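Local coordinates for protein putative P450-like enzyme (Streptomyces himastatinicus ATCC 53653, PDB 5Z9J) that probably works as a heme-dependent monooxygenase of the cytochrome P450 family in bacterial secondary metabolism, at residues I64-A69 with E177-E182; I70-F75 with D224-N229; A150-W155 with D191-R196. All blocks are in the same frame, centred on the assembly; numbering follows the deposited sequence.

Interaction 1: residues I64-A69 with E177-E182; sequences IKLDEA and EELHKE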
loop_
_atom_site.group_PDB
_atom_site.type_symbol
_atom_site.label_atom_id
_atom_site.label_comp_id
_atom_site.label_asym_id
_atom_site.label_seq_id
_atom_site.Cartn_x
_atom_site.Cartn_y
_atom_site.Cartn_z
ATOM N N ILE A 64 3.590 -23.344 9.967
ATOM C CA ILE A 64 2.406 -23.125 10.826
ATOM C C ILE A 64 1.519 -22.089 10.146
ATOM O O ILE A 64 1.991 -21.060 9.704
ATOM C CB ILE A 64 2.775 -22.646 12.243
ATOM C CG1 ILE A 64 3.637 -23.683 12.956
ATOM C CG2 ILE A 64 1.531 -22.344 13.058
ATOM C CD1 ILE A 64 4.161 -23.210 14.302
ATOM N N LYS A 65 0.234 -22.376 10.067
ATOM C CA LYS A 65 -0.681 -21.607 9.237
ATOM C C LYS A 65 -1.932 -21.222 9.998
ATOM O O LYS A 65 -2.284 -21.887 10.969
ATOM C CB LYS A 65 -1.108 -22.431 8.018
ATOM C CG LYS A 65 0.020 -23.111 7.280
ATOM C CD LYS A 65 -0.500 -23.732 6.007
ATOM C CE LYS A 65 0.585 -24.523 5.343
ATOM N NZ LYS A 65 0.067 -25.215 4.133
ATOM N N LEU A 66 -2.639 -20.206 9.521
ATOM C CA LEU A 66 -3.979 -19.990 10.038
ATOM C C LEU A 66 -4.975 -20.841 9.286
ATOM O O LEU A 66 -4.743 -21.218 8.125
ATOM C CB LEU A 66 -4.415 -18.534 9.942
ATOM C CG LEU A 66 -3.673 -17.525 10.801
ATOM C CD1 LEU A 66 -3.721 -16.106 10.234
ATOM C CD2 LEU A 66 -4.293 -17.583 12.176
ATOM N N ASP A 67 -6.070 -21.161 9.964
ATOM C CA ASP A 67 -7.115 -21.949 9.346
ATOM C C ASP A 67 -7.701 -21.100 8.238
ATOM O O ASP A 67 -7.794 -19.875 8.362
ATOM C CB ASP A 67 -8.199 -22.347 10.355
ATOM C CG ASP A 67 -9.367 -23.131 9.714
ATOM O OD1 ASP A 67 -9.132 -24.010 8.864
ATOM O OD2 ASP A 67 -10.543 -22.880 10.088
ATOM N N GLU A 68 -8.041 -21.776 7.143
ATOM C CA GLU A 68 -8.529 -21.160 5.912
ATOM C C GLU A 68 -9.830 -20.380 6.130
ATOM O O GLU A 68 -10.041 -19.337 5.527
ATOM C CB GLU A 68 -8.750 -22.239 4.848
ATOM C CG GLU A 68 -7.532 -23.109 4.612
ATOM C CD GLU A 68 -7.341 -24.139 5.728
ATOM O OE1 GLU A 68 -6.305 -24.071 6.425
ATOM O OE2 GLU A 68 -8.224 -25.013 5.911
ATOM N N ALA A 69 -10.716 -20.904 6.969
ATOM C CA ALA A 69 -11.991 -20.247 7.234
ATOM C C ALA A 69 -11.767 -18.893 7.890
ATOM O O ALA A 69 -12.571 -17.983 7.719
ATOM C CB ALA A 69 -12.859 -21.106 8.089
ATOM N N GLU A 177 4.169 -17.678 17.731
ATOM C CA GLU A 177 3.870 -16.542 18.624
ATOM C C GLU A 177 3.234 -15.371 17.850
ATOM O O GLU A 177 2.213 -14.808 18.270
ATOM C CB GLU A 177 5.140 -16.090 19.364
ATOM N N GLU A 178 3.843 -15.013 16.728
ATOM C CA GLU A 178 3.310 -13.977 15.879
ATOM C C GLU A 178 1.924 -14.377 15.366
ATOM O O GLU A 178 0.984 -13.568 15.360
ATOM C CB GLU A 178 4.250 -13.709 14.697
ATOM N N LEU A 179 1.794 -15.641 14.981
ATOM C CA LEU A 179 0.573 -16.119 14.366
ATOM C C LEU A 179 -0.584 -16.092 15.354
ATOM O O LEU A 179 -1.744 -15.952 14.964
ATOM C CB LEU A 179 0.780 -17.528 13.821
ATOM C CG LEU A 179 -0.271 -17.978 12.821
ATOM C CD1 LEU A 179 -0.239 -17.012 11.660
ATOM C CD2 LEU A 179 -0.041 -19.385 12.316
ATOM N N HIS A 180 -0.263 -16.198 16.638
ATOM C CA HIS A 180 -1.272 -16.207 17.678
ATOM C C HIS A 180 -1.721 -14.775 18.029
ATOM O O HIS A 180 -2.894 -14.533 18.332
ATOM C CB HIS A 180 -0.735 -16.937 18.911
ATOM C CG HIS A 180 -1.764 -17.170 19.967
ATOM N ND1 HIS A 180 -2.105 -16.215 20.904
ATOM C CD2 HIS A 180 -2.540 -18.248 20.226
ATOM C CE1 HIS A 180 -3.039 -16.700 21.703
ATOM N NE2 HIS A 180 -3.324 -17.928 21.310
ATOM N N LYS A 181 -0.798 -13.819 17.993
ATOM C CA LYS A 181 -1.179 -12.422 18.197
ATOM C C LYS A 181 -2.005 -11.935 16.995
ATOM O O LYS A 181 -2.989 -11.224 17.170
ATOM C CB LYS A 181 0.052 -11.538 18.413
ATOM N N GLU A 182 -1.624 -12.365 15.789
ATOM C CA GLU A 182 -2.398 -12.081 14.572
ATOM C C GLU A 182 -3.820 -12.621 14.695
ATOM O O GLU A 182 -4.783 -11.978 14.271
ATOM C CB GLU A 182 -1.736 -12.684 13.321
ATOM C CG GLU A 182 -2.486 -12.395 12.006
ATOM C CD GLU A 182 -1.629 -12.653 10.752
ATOM O OE1 GLU A 182 -0.417 -12.925 10.913
ATOM O OE2 GLU A 182 -2.167 -12.581 9.613
#

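Interaction 2: residues I70-F75 with D224-N229; sequences IVEGDF and DSQISN. With HEM (protoporphyrin IX containing Fe), chain E.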
loop_
_atom_site.group_PDB
_atom_site.type_symbol
_atom_site.label_atom_id
_atom_site.label_comp_id
_atom_site.label_asym_id
_atom_site.label_seq_id
_atom_site.Cartn_x
_atom_site.Cartn_y
_atom_site.Cartn_z
ATOM N N ILE A 70 -10.686 -18.776 8.658
ATOM C CA ILE A 70 -10.324 -17.527 9.311
ATOM C C ILE A 70 -9.781 -16.451 8.345
ATOM O O ILE A 70 -10.046 -15.262 8.526
ATOM C CB ILE A 70 -9.317 -17.792 10.427
ATOM C CG1 ILE A 70 -9.973 -18.655 11.493
ATOM C CG2 ILE A 70 -8.811 -16.486 11.051
ATOM C CD1 ILE A 70 -9.066 -19.019 12.555
ATOM N N VAL A 71 -8.975 -16.850 7.365
ATOM C CA VAL A 71 -8.417 -15.877 6.432
ATOM C C VAL A 71 -9.213 -15.654 5.150
ATOM O O VAL A 71 -8.860 -14.786 4.355
ATOM C CB VAL A 71 -6.983 -16.273 6.018
ATOM C CG1 VAL A 71 -6.077 -16.311 7.220
ATOM C CG2 VAL A 71 -6.994 -17.663 5.343
ATOM N N GLU A 72 -10.294 -16.389 4.947
ATOM C CA GLU A 72 -11.041 -16.231 3.684
ATOM C C GLU A 72 -11.740 -14.875 3.538
ATOM O O GLU A 72 -12.333 -14.339 4.495
ATOM C CB GLU A 72 -12.047 -17.368 3.495
ATOM C CG GLU A 72 -13.221 -17.308 4.428
ATOM C CD GLU A 72 -14.236 -18.356 4.105
ATOM O OE1 GLU A 72 -14.092 -18.995 3.039
ATOM O OE2 GLU A 72 -15.139 -18.579 4.937
ATOM N N GLY A 73 -11.676 -14.350 2.313
ATOM C CA GLY A 73 -12.147 -13.012 1.970
ATOM C C GLY A 73 -10.967 -12.083 1.687
ATOM O O GLY A 73 -11.097 -11.063 1.031
ATOM N N ASP A 74 -9.794 -12.456 2.178
ATOM C CA ASP A 74 -8.602 -11.673 1.892
ATOM C C ASP A 74 -8.110 -12.049 0.527
ATOM O O ASP A 74 -7.143 -12.817 0.382
ATOM C CB ASP A 74 -7.523 -11.885 2.937
ATOM C CG ASP A 74 -6.311 -11.045 2.682
ATOM O OD1 ASP A 74 -6.370 -10.174 1.802
ATOM O OD2 ASP A 74 -5.304 -11.224 3.388
ATOM N N PHE A 75 -8.746 -11.468 -0.481
ATOM C CA PHE A 75 -8.447 -11.812 -1.862
ATOM C C PHE A 75 -7.050 -11.387 -2.301
ATOM O O PHE A 75 -6.605 -11.774 -3.372
ATOM C CB PHE A 75 -9.503 -11.224 -2.794
ATOM C CG PHE A 75 -9.671 -9.763 -2.672
ATOM C CD1 PHE A 75 -10.577 -9.228 -1.760
ATOM C CD2 PHE A 75 -8.926 -8.901 -3.470
ATOM C CE1 PHE A 75 -10.743 -7.855 -1.649
ATOM C CE2 PHE A 75 -9.078 -7.523 -3.371
ATOM C CZ PHE A 75 -10.001 -6.990 -2.445
ATOM N N ASP A 224 -19.060 -13.133 8.591
ATOM C CA ASP A 224 -18.368 -12.099 9.323
ATOM C C ASP A 224 -16.905 -12.117 8.967
ATOM O O ASP A 224 -16.291 -11.058 8.851
ATOM C CB ASP A 224 -18.515 -12.306 10.824
ATOM C CG ASP A 224 -19.928 -12.128 11.309
ATOM O OD1 ASP A 224 -20.701 -11.389 10.671
ATOM O OD2 ASP A 224 -20.267 -12.771 12.324
ATOM N N SER A 225 -16.366 -13.311 8.741
ATOM C CA SER A 225 -14.947 -13.433 8.446
ATOM C C SER A 225 -14.622 -12.881 7.041
ATOM O O SER A 225 -13.627 -12.180 6.833
ATOM C CB SER A 225 -14.502 -14.898 8.600
ATOM O OG SER A 225 -13.105 -15.030 8.406
ATOM N N GLN A 226 -15.496 -13.136 6.082
ATOM C CA GLN A 226 -15.292 -12.581 4.756
ATOM C C GLN A 226 -15.365 -11.052 4.762
ATOM O O GLN A 226 -14.514 -10.377 4.167
ATOM C CB GLN A 226 -16.315 -13.153 3.791
ATOM C CG GLN A 226 -16.079 -14.634 3.525
ATOM C CD GLN A 226 -17.137 -15.262 2.638
ATOM O OE1 GLN A 226 -18.337 -15.230 2.950
ATOM N NE2 GLN A 226 -16.702 -15.810 1.505
ATOM N N ILE A 227 -16.393 -10.512 5.407
ATOM C CA ILE A 227 -16.555 -9.072 5.506
ATOM C C ILE A 227 -15.405 -8.433 6.277
ATOM O O ILE A 227 -14.881 -7.409 5.870
ATOM C CB ILE A 227 -17.899 -8.746 6.150
ATOM C CG1 ILE A 227 -19.007 -9.133 5.170
ATOM C CG2 ILE A 227 -17.984 -7.253 6.572
ATOM C CD1 ILE A 227 -20.416 -8.912 5.689
ATOM N N SER A 228 -14.999 -9.058 7.381
ATOM C CA SER A 228 -13.900 -8.535 8.187
ATOM C C SER A 228 -12.578 -8.548 7.383
ATOM O O SER A 228 -11.840 -7.556 7.330
ATOM C CB SER A 228 -13.758 -9.349 9.477
ATOM O OG SER A 228 -12.880 -8.730 10.398
ATOM N N ASN A 229 -12.309 -9.643 6.696
ATOM C CA ASN A 229 -11.046 -9.721 5.953
ATOM C C ASN A 229 -11.019 -8.789 4.750
ATOM O O ASN A 229 -9.973 -8.248 4.416
ATOM C CB ASN A 229 -10.785 -11.167 5.558
ATOM C CG ASN A 229 -10.537 -12.049 6.779
ATOM O OD1 ASN A 229 -9.809 -11.660 7.707
ATOM N ND2 ASN A 229 -11.148 -13.227 6.791
HETATM C CHA HEM E . -3.290 -4.093 -4.443
HETATM C CHB HEM E . -0.083 -0.554 -3.997
HETATM C CHC HEM E . -3.623 2.309 -2.365
HETATM C CHD HEM E . -6.547 -1.442 -1.899
HETATM C C1A HEM E . -2.087 -3.428 -4.520
HETATM C C2A HEM E . -0.807 -3.926 -5.030
HETATM C C3A HEM E . 0.082 -2.934 -4.924
HETATM C C4A HEM E . -0.607 -1.781 -4.324
HETATM C CMA HEM E . 1.561 -3.000 -5.325
HETATM C CAA HEM E . -0.525 -5.330 -5.604
HETATM C CBA HEM E . -0.354 -6.367 -4.486
HETATM C CGA HEM E . 0.214 -7.691 -5.012
HETATM O O1A HEM E . 0.564 -8.593 -4.211
HETATM O O2A HEM E . 0.309 -7.905 -6.234
HETATM C C1B HEM E . -0.782 0.544 -3.580
HETATM C C2B HEM E . -0.249 1.879 -3.525
HETATM C C3B HEM E . -1.228 2.672 -3.076
HETATM C C4B HEM E . -2.395 1.844 -2.815
HETATM C CMB HEM E . 1.195 2.213 -3.942
HETATM C CAB HEM E . -1.233 4.183 -2.814
HETATM C CBB HEM E . -0.199 4.982 -3.076
HETATM C C1C HEM E . -4.759 1.565 -2.111
HETATM C C2C HEM E . -6.060 2.073 -1.608
HETATM C C3C HEM E . -6.853 1.017 -1.493
HETATM C C4C HEM E . -6.090 -0.143 -1.879
HETATM C CMC HEM E . -6.358 3.560 -1.345
HETATM C CAC HEM E . -8.314 0.856 -1.009
HETATM C CBC HEM E . -9.099 1.863 -0.655
HETATM C C1D HEM E . -5.926 -2.489 -2.497
HETATM C C2D HEM E . -6.453 -3.820 -2.531
HETATM C C3D HEM E . -5.451 -4.626 -3.339
HETATM C C4D HEM E . -4.403 -3.720 -3.711
HETATM C CMD HEM E . -7.760 -4.344 -1.887
HETATM C CAD HEM E . -5.527 -6.131 -3.615
HETATM C CBD HEM E . -6.220 -6.404 -4.933
HETATM C CGD HEM E . -6.075 -7.883 -5.245
HETATM O O1D HEM E . -5.258 -8.586 -4.605
HETATM O O2D HEM E . -6.773 -8.364 -6.174
HETATM N NA HEM E . -1.899 -2.136 -4.117
HETATM N NB HEM E . -2.094 0.552 -3.120
HETATM N NC HEM E . -4.852 0.228 -2.226
HETATM N ND HEM E . -4.724 -2.444 -3.231
HETATM FE FE HEM E . -3.480 -0.942 -3.293
#

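Interaction 3: residues A150-W155 with D191-R196; sequences ALFRQW and DYWHER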
loop_
_atom_site.group_PDB
_atom_site.type_symbol
_atom_site.label_atom_id
_atom_site.label_comp_id
_atom_site.label_asym_id
_atom_site.label_seq_id
_atom_site.Cartn_x
_atom_site.Cartn_y
_atom_site.Cartn_z
ATOM N N ALA A 150 -10.294 5.807 15.621
ATOM C CA ALA A 150 -9.325 5.529 16.678
ATOM C C ALA A 150 -8.960 4.050 16.743
ATOM O O ALA A 150 -7.790 3.680 16.783
ATOM C CB ALA A 150 -9.886 5.975 18.029
ATOM N N LEU A 151 -9.995 3.213 16.752
ATOM C CA LEU A 151 -9.837 1.777 16.884
ATOM C C LEU A 151 -9.006 1.237 15.717
ATOM O O LEU A 151 -8.241 0.282 15.877
ATOM C CB LEU A 151 -11.208 1.104 16.945
ATOM C CG LEU A 151 -11.248 -0.418 17.001
ATOM C CD1 LEU A 151 -10.424 -0.872 18.194
ATOM C CD2 LEU A 151 -12.691 -0.918 17.109
ATOM N N PHE A 152 -9.123 1.889 14.563
ATOM C CA PHE A 152 -8.369 1.489 13.370
ATOM C C PHE A 152 -6.877 1.864 13.422
ATOM O O PHE A 152 -6.014 1.080 12.994
ATOM C CB PHE A 152 -9.011 2.105 12.117
ATOM C CG PHE A 152 -10.393 1.568 11.796
ATOM C CD1 PHE A 152 -10.921 0.487 12.483
ATOM C CD2 PHE A 152 -11.163 2.150 10.798
ATOM C CE1 PHE A 152 -12.194 -0.001 12.172
ATOM C CE2 PHE A 152 -12.431 1.669 10.482
ATOM C CZ PHE A 152 -12.945 0.594 11.169
ATOM N N ARG A 153 -6.565 3.052 13.941
ATOM C CA ARG A 153 -5.163 3.456 14.020
ATOM C C ARG A 153 -4.422 2.576 15.028
ATOM O O ARG A 153 -3.237 2.251 14.829
ATOM C CB ARG A 153 -5.044 4.937 14.399
ATOM C CG ARG A 153 -3.624 5.449 14.489
ATOM C CD ARG A 153 -3.231 6.131 13.186
ATOM N NE ARG A 153 -1.828 6.541 13.108
ATOM C CZ ARG A 153 -0.804 5.730 12.856
ATOM N NH1 ARG A 153 -0.993 4.435 12.648
ATOM N NH2 ARG A 153 0.420 6.227 12.805
ATOM N N GLN A 154 -5.156 2.114 16.045
ATOM C CA GLN A 154 -4.653 1.146 17.009
ATOM C C GLN A 154 -4.293 -0.168 16.334
ATOM O O GLN A 154 -3.185 -0.681 16.493
ATOM C CB GLN A 154 -5.710 0.887 18.092
ATOM C CG GLN A 154 -5.248 -0.020 19.216
ATOM C CD GLN A 154 -6.277 -0.176 20.329
ATOM O OE1 GLN A 154 -7.289 0.535 20.373
ATOM N NE2 GLN A 154 -6.015 -1.107 21.240
ATOM N N TRP A 155 -5.236 -0.687 15.553
ATOM C CA TRP A 155 -5.039 -1.933 14.834
ATOM C C TRP A 155 -3.902 -1.822 13.826
ATOM O O TRP A 155 -3.179 -2.788 13.596
ATOM C CB TRP A 155 -6.317 -2.340 14.093
ATOM C CG TRP A 155 -7.482 -2.739 14.955
ATOM C CD1 TRP A 155 -7.484 -2.955 16.298
ATOM C CD2 TRP A 155 -8.817 -2.991 14.502
ATOM N NE1 TRP A 155 -8.751 -3.316 16.718
ATOM C CE2 TRP A 155 -9.582 -3.345 15.629
ATOM C CE3 TRP A 155 -9.438 -2.943 13.247
ATOM C CZ2 TRP A 155 -10.935 -3.657 15.539
ATOM C CZ3 TRP A 155 -10.785 -3.251 13.161
ATOM C CH2 TRP A 155 -11.517 -3.600 14.300
ATOM N N ASP A 191 -15.259 -9.481 15.293
ATOM C CA ASP A 191 -16.403 -9.191 16.174
ATOM C C ASP A 191 -16.793 -7.743 16.020
ATOM O O ASP A 191 -17.957 -7.401 16.143
ATOM C CB ASP A 191 -16.044 -9.468 17.627
ATOM N N TYR A 192 -15.858 -6.926 15.559
ATOM C CA TYR A 192 -16.191 -5.552 15.238
ATOM C C TYR A 192 -17.055 -5.467 13.991
ATOM O O TYR A 192 -18.186 -4.932 14.040
ATOM C CB TYR A 192 -14.936 -4.721 15.034
ATOM C CG TYR A 192 -15.238 -3.324 14.581
ATOM C CD1 TYR A 192 -15.587 -2.351 15.499
ATOM C CD2 TYR A 192 -15.170 -2.972 13.230
ATOM C CE1 TYR A 192 -15.866 -1.062 15.109
ATOM C CE2 TYR A 192 -15.448 -1.681 12.825
ATOM C CZ TYR A 192 -15.797 -0.731 13.777
ATOM O OH TYR A 192 -16.076 0.560 13.415
ATOM N N TRP A 193 -16.557 -6.052 12.895
ATOM C CA TRP A 193 -17.305 -6.006 11.641
ATOM C C TRP A 193 -18.652 -6.721 11.803
ATOM O O TRP A 193 -19.632 -6.324 11.185
ATOM C CB TRP A 193 -16.475 -6.572 10.502
ATOM C CG TRP A 193 -15.299 -5.671 10.251
ATOM C CD1 TRP A 193 -14.005 -5.983 10.427
ATOM C CD2 TRP A 193 -15.326 -4.300 9.785
ATOM N NE1 TRP A 193 -13.205 -4.904 10.119
ATOM C CE2 TRP A 193 -13.988 -3.861 9.715
ATOM C CE3 TRP A 193 -16.345 -3.409 9.433
ATOM C CZ2 TRP A 193 -13.632 -2.573 9.299
ATOM C CZ3 TRP A 193 -15.993 -2.120 9.027
ATOM C CH2 TRP A 193 -14.645 -1.724 8.949
ATOM N N HIS A 194 -18.723 -7.713 12.683
ATOM C CA HIS A 194 -20.004 -8.359 12.963
ATOM C C HIS A 194 -21.044 -7.339 13.395
ATOM O O HIS A 194 -22.166 -7.355 12.912
ATOM C CB HIS A 194 -19.864 -9.394 14.064
ATOM C CG HIS A 194 -21.176 -9.968 14.528
ATOM N ND1 HIS A 194 -21.990 -10.732 13.718
ATOM C CD2 HIS A 194 -21.832 -9.845 15.707
ATOM C CE1 HIS A 194 -23.084 -11.073 14.386
ATOM N NE2 HIS A 194 -23.007 -10.554 15.597
ATOM N N GLU A 195 -20.664 -6.410 14.259
ATOM C CA GLU A 195 -21.628 -5.422 14.734
ATOM C C GLU A 195 -21.895 -4.326 13.698
ATOM O O GLU A 195 -23.002 -3.782 13.636
ATOM C CB GLU A 195 -21.141 -4.794 16.040
ATOM N N ARG A 196 -20.921 -4.030 12.848
ATOM C CA ARG A 196 -21.181 -3.074 11.777
ATOM C C ARG A 196 -22.110 -3.671 10.745
ATOM O O ARG A 196 -22.951 -2.976 10.193
ATOM C CB ARG A 196 -19.879 -2.599 11.133
ATOM C CG ARG A 196 -18.903 -2.026 12.136
ATOM C CD ARG A 196 -19.592 -0.900 12.929
ATOM N NE ARG A 196 -20.174 0.126 12.055
ATOM C CZ ARG A 196 -20.980 1.096 12.476
ATOM N NH1 ARG A 196 -21.282 1.180 13.763
ATOM N NH2 ARG A 196 -21.473 1.990 11.620
#

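Interaction 1: residues I64-A69 with E177-E182
Two flat groups, the peptide joining Lys65 to Leu66 and the carboxylate of Glu182, each receive a leucine methyl over one face. Leu179 CD2 stands almost squarely above the peptide plane, 3.5 Å from Lys65 C, and it approaches neither the carbonyl oxygen nor the amide nitrogen from the side. Leu66 CD1 lies over the carboxylate of Glu182, displaced from its carbon toward OE2, with CD1 and OE2 3.9 Å apart. Neither of these approaches is a hydrogen bond.

Between the two flat groups the apolar branches mesh. Leu179 swings CG anti to its backbone N (chi1 -163°), which carries both methyls off the helix surface and spreads them along the extended chain at 64-66. CD1 goes to Leu66, 3.6 Å from its CG, where the two leucines run past each other in opposite directions. CD2 meets Ile64 CG2 at 3.4 Å, closer than usual for a pair of methyl carbons, so the packing is tight at this end. Leu66 CD2 lies near the carbonyl oxygen of Leu179 as well as its CG, and the Leu66 side chain also packs on Leu186 of helix 172-202. Ile64 reaches Val172 and Glu176 on that same helix, while the amine of Lys65 turns elsewhere, to Arg60 O.

Helix 172-202 matches the G helix of the P450 fold, and 64-69 is part of the connection leading to the C helix, running into the short helix 68-71 with Asp67 at its N-cap position. The contact lies near the protein surface. Contacts among methyls, a peptide face and a carboxylate face have little directionality, so the fit between these segments rests on shape, with Leu179 at its centre.

Interaction 2: residues I70-F75 with D224-N229
Gly73 brings the turn within 70-75 against helix 224-238, its CA only 4.2 Å from Gln226 CA. The short helix 68-71 ends here in a type II beta turn from Val71 to Asp74, with Gly73 at its third position (phi 109°). A side chain at Gly73 would run into Gln226 O as well as the preceding carbonyl. The helix end and the turn leave the carbonyls of Ile70 and Glu72 directed at the neighbouring helix.

Both are taken by one amide. Asn229 ND2 donates to Ile70 O at 2.9 Å and, more straightly (162° at the hydrogen), to Glu72 O at 2.8 Å. The nitrogen stands above both carbonyl planes; Glu72 O lies in the plane of the Asn229 amide, whereas Ile70 O is tilted out of it. Glu72 O further receives a CA-H...O contact from Gln226, and the CG atoms of Glu72 and Gln226 meet at 4.0 Å as the chains cross. Ser225 OG bonds to Ala69 O, just upstream.

Beyond the turn, Asp74 forms a salt bridge with Arg233 and a hydrogen bond with His77. Phe75, its CG wedged between backbone N and carbonyl carbon (chi1 56°), presents its ring edge to a heme propionate, CE2 lying 3.4 Å from HEM CBD.

Helix 224-238 corresponds to the first part of the long helix that passes over the heme in the P450 fold. Two bonds from a single buried nitrogen fix the rotation of the Asn229 amide and satisfy two carbonyls where a helix ends, thereby tying the segment that leads to the heme propionate directly to that helix.

Interaction 3: residues A150-W155 with D191-R196
Tyr192 turns a ring face to the edges of Trp155 and Phe152 on helix 147-163. The six-membered ring of Trp155 meets it edge-to-face, planes at 88°, with CH2 3.7 Å from Tyr192 CB. Phe152 makes an offset edge-to-face approach, its CE1 3.7 Å from Tyr192 CE2, while Leu151 CD2 lies alongside, 3.6 Å from Tyr192 CD1. Phe152 CZ also reaches Trp193 CH2 at 3.6 Å, the rings oblique. Tyr192 CD2 in turn lies over the centre of one face of Trp193.

Placing Tyr192 CG anti to the backbone N (chi1 175°) sends its ring across the gap between helices whose segment axes are 13.5 Å apart. Replacing Tyr192 with an alanine would probably take away the ring face on which the edges of Phe152 and Trp155 rest, leaving Phe152 in particular freer to move.

Farther out, Glu188 accepts a hydrogen bond from Trp155 NE1, Val144 packs on Phe152, Tyr192 and Trp193, and Ser228 and Ala231 back Trp193. The buried Trp193 NE1 has no polar partner in the model. This aromatic cluster joins helices 147-163 and 172-202, nearly antiparallel where they meet here, the F and G pair of the cytochrome P450 fold.

Helix 172-202 serves interactions 1 and 3 at separate places along its length, their nearest atoms about 9 Å apart, whereas interactions 1 and 2 share the short helix 68-71. Interaction 1 is a surface contact made by aliphatic groups, interaction 2 is partly buried and polar, and interaction 3 is a buried aromatic contact. Side-chain to backbone hydrogen bonding thus appears where a helix ends beside the heme pocket, while the two contacts of helix 172-202 rely on apolar packing. Interaction 2 touches both others: Val71 CG1 packs on Leu66 CD1 of interaction 1 at 3.8 Å, and Ile227 CG2 lies 4.3 Å from Trp193 CB of interaction 3.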